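Local coordinates for transcriptional protein SWT1 (Saccharomyces cerevisiae, PDB 4PQZ) that takes part in transcription, probably as an activator, and is an RNA endonuclease, represented here by its C-terminal HEPN-like domain, at residues T49-T57 with L136-E147. Sequence-based numbering, arbitrary orientation.
Sequences TIFFAIDHT and LHFLFSKFTNEE
F143 meets H56 in an edge-to-face pair: the imidazole edge is directed at one face of the phenyl ring, with planes 69° apart and centroids separated by 5.0 Å. The opposite face of F143 lies against L139 O, at the end of helix 122-139, and F140 CA, the first residue of the type I turn from F140 to F143, so the ring sits between its own backbone and the imidazole. Its rim reaches the helix backbone, F143 CZ standing 3.6 Å from A53 O, and F143 CE1 comes 3.4 Å from T57 OG1. F52, with CG anti to its backbone N (chi1 168°), swings toward the same cluster; its CE2 lies 3.7 Å from F143 CE2, the two rings meeting obliquely, and its CD2 touches F140 CZ.

In this HEPN-like helical domain the contact packs helix 35-62 against the end of helix 122-139, the turn after it and the first turn of helix 145-163. The apolar remainder centres on A53, whose CB sits 3.8 Å from F140 CE1 and 4.0 Å from L139 CB. One turn earlier, L136 spreads its methyls over T49 CG2 and I50 CG1.

The start of helix 145-163 is capped by T144 and E147, which form a capping box: E147 N donates to T144 OG1 (3.3 Å), while the return bond from T144 N to E147 OE1 is weak. The other carboxylate oxygen, OE2, lies in the plane of the F52 ring at its edge, 3.8 Å from CZ.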
loop_
_atom_site.group_PDB
_atom_site.type_symbol
_atom_site.label_atom_id
_atom_site.label_comp_id
_atom_site.label_asym_id
_atom_site.label_seq_id
_atom_site.Cartn_x
_atom_site.Cartn_y
_atom_site.Cartn_z
ATOM N N THR A 49 -1.963 4.164 -4.307
ATOM C CA THR A 49 -0.524 3.940 -4.383
ATOM C C THR A 49 -0.173 2.457 -4.231
ATOM O O THR A 49 0.771 1.961 -4.848
ATOM C CB THR A 49 0.223 4.808 -3.314
ATOM O OG1 THR A 49 -0.226 6.161 -3.416
ATOM C CG2 THR A 49 1.721 4.776 -3.512
ATOM N N ILE A 50 -0.937 1.751 -3.409
ATOM C CA ILE A 50 -0.763 0.314 -3.272
ATOM C C ILE A 50 -1.141 -0.360 -4.588
ATOM O O ILE A 50 -0.454 -1.261 -5.063
ATOM C CB ILE A 50 -1.638 -0.263 -2.143
ATOM C CG1 ILE A 50 -1.221 0.306 -0.781
ATOM C CG2 ILE A 50 -1.530 -1.781 -2.116
ATOM C CD1 ILE A 50 -2.261 0.071 0.316
ATOM N N PHE A 51 -2.236 0.106 -5.179
ATOM C CA PHE A 51 -2.754 -0.482 -6.410
ATOM C C PHE A 51 -1.773 -0.260 -7.552
ATOM O O PHE A 51 -1.442 -1.202 -8.269
ATOM C CB PHE A 51 -4.136 0.088 -6.764
ATOM C CG PHE A 51 -5.206 -0.251 -5.760
ATOM C CD1 PHE A 51 -4.988 -1.230 -4.799
ATOM C CD2 PHE A 51 -6.428 0.406 -5.780
ATOM C CE1 PHE A 51 -5.964 -1.543 -3.873
ATOM C CE2 PHE A 51 -7.414 0.094 -4.858
ATOM C CZ PHE A 51 -7.180 -0.883 -3.902
ATOM N N PHE A 52 -1.299 0.978 -7.698
ATOM C CA PHE A 52 -0.263 1.309 -8.678
ATOM C C PHE A 52 0.935 0.380 -8.552
ATOM O O PHE A 52 1.405 -0.165 -9.558
ATOM C CB PHE A 52 0.211 2.771 -8.532
ATOM C CG PHE A 52 1.474 3.084 -9.318
ATOM C CD1 PHE A 52 1.420 3.324 -10.692
ATOM C CD2 PHE A 52 2.713 3.126 -8.686
ATOM C CE1 PHE A 52 2.582 3.608 -11.424
ATOM C CE2 PHE A 52 3.878 3.412 -9.405
ATOM C CZ PHE A 52 3.812 3.649 -10.776
ATOM N N ALA A 53 1.416 0.213 -7.315
ATOM C CA ALA A 53 2.620 -0.571 -7.040
ATOM C C ALA A 53 2.442 -2.053 -7.375
ATOM O O ALA A 53 3.334 -2.689 -7.942
ATOM C CB ALA A 53 3.057 -0.402 -5.599
ATOM N N ILE A 54 1.281 -2.594 -7.032
ATOM C CA ILE A 54 0.991 -3.980 -7.340
ATOM C C ILE A 54 0.786 -4.194 -8.843
ATOM O O ILE A 54 1.365 -5.118 -9.421
ATOM C CB ILE A 54 -0.200 -4.498 -6.520
ATOM C CG1 ILE A 54 0.232 -4.633 -5.052
ATOM C CG2 ILE A 54 -0.690 -5.816 -7.067
ATOM C CD1 ILE A 54 -0.802 -5.223 -4.183
ATOM N N ASP A 55 -0.004 -3.323 -9.471
ATOM C CA ASP A 55 -0.201 -3.315 -10.930
ATOM C C ASP A 55 1.114 -3.309 -11.698
ATOM O O ASP A 55 1.327 -4.113 -12.595
ATOM C CB ASP A 55 -1.039 -2.092 -11.356
ATOM C CG ASP A 55 -1.405 -2.101 -12.862
ATOM O OD1 ASP A 55 -2.420 -2.722 -13.247
ATOM O OD2 ASP A 55 -0.690 -1.470 -13.663
ATOM N N HIS A 56 1.999 -2.394 -11.324
ATOM C CA HIS A 56 3.242 -2.149 -12.051
ATOM C C HIS A 56 4.209 -3.330 -11.954
ATOM O O HIS A 56 4.877 -3.705 -12.923
ATOM C CB HIS A 56 3.914 -0.858 -11.529
ATOM C CG HIS A 56 4.820 -0.214 -12.524
ATOM N ND1 HIS A 56 6.194 -0.374 -12.504
ATOM C CD2 HIS A 56 4.555 0.586 -13.583
ATOM C CE1 HIS A 56 6.729 0.302 -13.498
ATOM N NE2 HIS A 56 5.755 0.898 -14.174
ATOM N N THR A 57 4.281 -3.898 -10.764
ATOM C CA THR A 57 5.161 -5.021 -10.500
ATOM C C THR A 57 4.654 -6.300 -11.221
ATOM O O THR A 57 5.439 -7.033 -11.825
ATOM C CB THR A 57 5.322 -5.204 -8.970
ATOM O OG1 THR A 57 6.331 -4.309 -8.471
ATOM C CG2 THR A 57 5.660 -6.664 -8.586
ATOM N N LEU A 136 4.987 0.509 1.363
ATOM C CA LEU A 136 5.144 1.131 0.051
ATOM C C LEU A 136 6.605 1.303 -0.357
ATOM O O LEU A 136 6.944 1.187 -1.530
ATOM C CB LEU A 136 4.396 2.452 -0.025
ATOM C CG LEU A 136 2.877 2.277 -0.107
ATOM C CD1 LEU A 136 2.140 3.610 0.067
ATOM C CD2 LEU A 136 2.465 1.550 -1.384
ATOM N N HIS A 137 7.462 1.572 0.614
ATOM C CA HIS A 137 8.895 1.598 0.378
ATOM C C HIS A 137 9.419 0.317 -0.265
ATOM O O HIS A 137 10.090 0.371 -1.291
ATOM C CB HIS A 137 9.648 1.894 1.679
ATOM C CG HIS A 137 9.660 3.347 2.042
ATOM N ND1 HIS A 137 9.926 3.802 3.318
ATOM C CD2 HIS A 137 9.447 4.453 1.291
ATOM C CE1 HIS A 137 9.869 5.117 3.336
ATOM N NE2 HIS A 137 9.572 5.540 2.116
ATOM N N PHE A 138 9.114 -0.829 0.339
ATOM C CA PHE A 138 9.530 -2.124 -0.209
ATOM C C PHE A 138 8.891 -2.406 -1.569
ATOM O O PHE A 138 9.556 -2.896 -2.477
ATOM C CB PHE A 138 9.243 -3.260 0.788
ATOM C CG PHE A 138 9.976 -3.100 2.105
ATOM C CD1 PHE A 138 11.356 -3.198 2.145
ATOM C CD2 PHE A 138 9.284 -2.835 3.284
ATOM C CE1 PHE A 138 12.052 -3.024 3.345
ATOM C CE2 PHE A 138 9.961 -2.662 4.487
ATOM C CZ PHE A 138 11.352 -2.757 4.521
ATOM N N LEU A 139 7.615 -2.057 -1.708
ATOM C CA LEU A 139 6.896 -2.240 -2.966
ATOM C C LEU A 139 7.397 -1.317 -4.079
ATOM O O LEU A 139 7.135 -1.578 -5.254
ATOM C CB LEU A 139 5.382 -2.067 -2.785
ATOM C CG LEU A 139 4.594 -3.012 -1.867
ATOM C CD1 LEU A 139 3.146 -2.532 -1.785
ATOM C CD2 LEU A 139 4.657 -4.448 -2.334
ATOM N N PHE A 140 8.114 -0.249 -3.715
ATOM C CA PHE A 140 8.715 0.661 -4.710
ATOM C C PHE A 140 10.199 0.368 -4.946
ATOM O O PHE A 140 10.834 1.008 -5.785
ATOM C CB PHE A 140 8.561 2.137 -4.286
ATOM C CG PHE A 140 7.282 2.791 -4.768
ATOM C CD1 PHE A 140 6.042 2.279 -4.412
ATOM C CD2 PHE A 140 7.326 3.922 -5.574
ATOM C CE1 PHE A 140 4.875 2.875 -4.851
ATOM C CE2 PHE A 140 6.152 4.526 -6.020
ATOM C CZ PHE A 140 4.925 4.000 -5.648
ATOM N N SER A 141 10.740 -0.606 -4.212
ATOM C CA SER A 141 12.192 -0.776 -4.099
ATOM C C SER A 141 12.926 -1.072 -5.425
ATOM O O SER A 141 14.153 -0.941 -5.503
ATOM C CB SER A 141 12.542 -1.836 -3.046
ATOM O OG SER A 141 12.239 -3.146 -3.508
ATOM N N LYS A 142 12.187 -1.460 -6.457
ATOM C CA LYS A 142 12.805 -1.694 -7.753
ATOM C C LYS A 142 12.232 -0.776 -8.812
ATOM O O LYS A 142 12.484 -0.961 -9.998
ATOM C CB LYS A 142 12.660 -3.158 -8.182
ATOM C CG LYS A 142 13.302 -4.143 -7.203
ATOM C CD LYS A 142 13.332 -5.529 -7.808
ATOM C CE LYS A 142 14.707 -6.162 -7.701
ATOM N NZ LYS A 142 14.820 -7.324 -8.638
ATOM N N PHE A 143 11.464 0.220 -8.381
ATOM C CA PHE A 143 10.925 1.200 -9.311
ATOM C C PHE A 143 12.020 2.205 -9.708
ATOM O O PHE A 143 13.164 2.139 -9.230
ATOM C CB PHE A 143 9.706 1.917 -8.718
ATOM C CG PHE A 143 8.476 1.051 -8.607
ATOM C CD1 PHE A 143 8.498 -0.291 -8.997
ATOM C CD2 PHE A 143 7.284 1.583 -8.119
ATOM C CE1 PHE A 143 7.350 -1.098 -8.881
ATOM C CE2 PHE A 143 6.123 0.783 -8.011
ATOM C CZ PHE A 143 6.160 -0.559 -8.386
ATOM N N THR A 144 11.678 3.133 -10.582
ATOM C CA THR A 144 12.661 4.137 -10.994
ATOM C C THR A 144 12.894 5.185 -9.896
ATOM O O THR A 144 12.073 5.342 -8.983
ATOM C CB THR A 144 12.249 4.812 -12.295
ATOM O OG1 THR A 144 11.234 5.789 -12.032
ATOM C CG2 THR A 144 11.721 3.759 -13.291
ATOM N N ASN A 145 14.029 5.879 -9.972
ATOM C CA ASN A 145 14.360 6.919 -8.997
ATOM C C ASN A 145 13.251 7.971 -8.933
ATOM O O ASN A 145 12.893 8.468 -7.860
ATOM C CB ASN A 145 15.710 7.558 -9.344
ATOM C CG ASN A 145 16.203 8.528 -8.268
ATOM O OD1 ASN A 145 15.970 9.738 -8.352
ATOM N ND2 ASN A 145 16.888 7.996 -7.254
ATOM N N GLU A 146 12.687 8.263 -10.097
ATOM C CA GLU A 146 11.568 9.191 -10.244
ATOM C C GLU A 146 10.324 8.781 -9.455
ATOM O O GLU A 146 9.715 9.603 -8.751
ATOM C CB GLU A 146 11.183 9.258 -11.707
ATOM C CG GLU A 146 10.341 10.442 -12.047
ATOM C CD GLU A 146 10.655 10.941 -13.432
ATOM O OE1 GLU A 146 10.099 10.367 -14.391
ATOM O OE2 GLU A 146 11.475 11.881 -13.560
ATOM N N GLU A 147 9.933 7.513 -9.603
ATOM C CA GLU A 147 8.718 7.021 -8.974
ATOM C C GLU A 147 8.921 6.992 -7.474
ATOM O O GLU A 147 8.006 7.311 -6.715
ATOM C CB GLU A 147 8.283 5.658 -9.558
ATOM C CG GLU A 147 7.717 5.802 -10.984
ATOM C CD GLU A 147 7.687 4.489 -11.780
ATOM O OE1 GLU A 147 8.418 3.533 -11.423
ATOM O OE2 GLU A 147 6.930 4.425 -12.779
#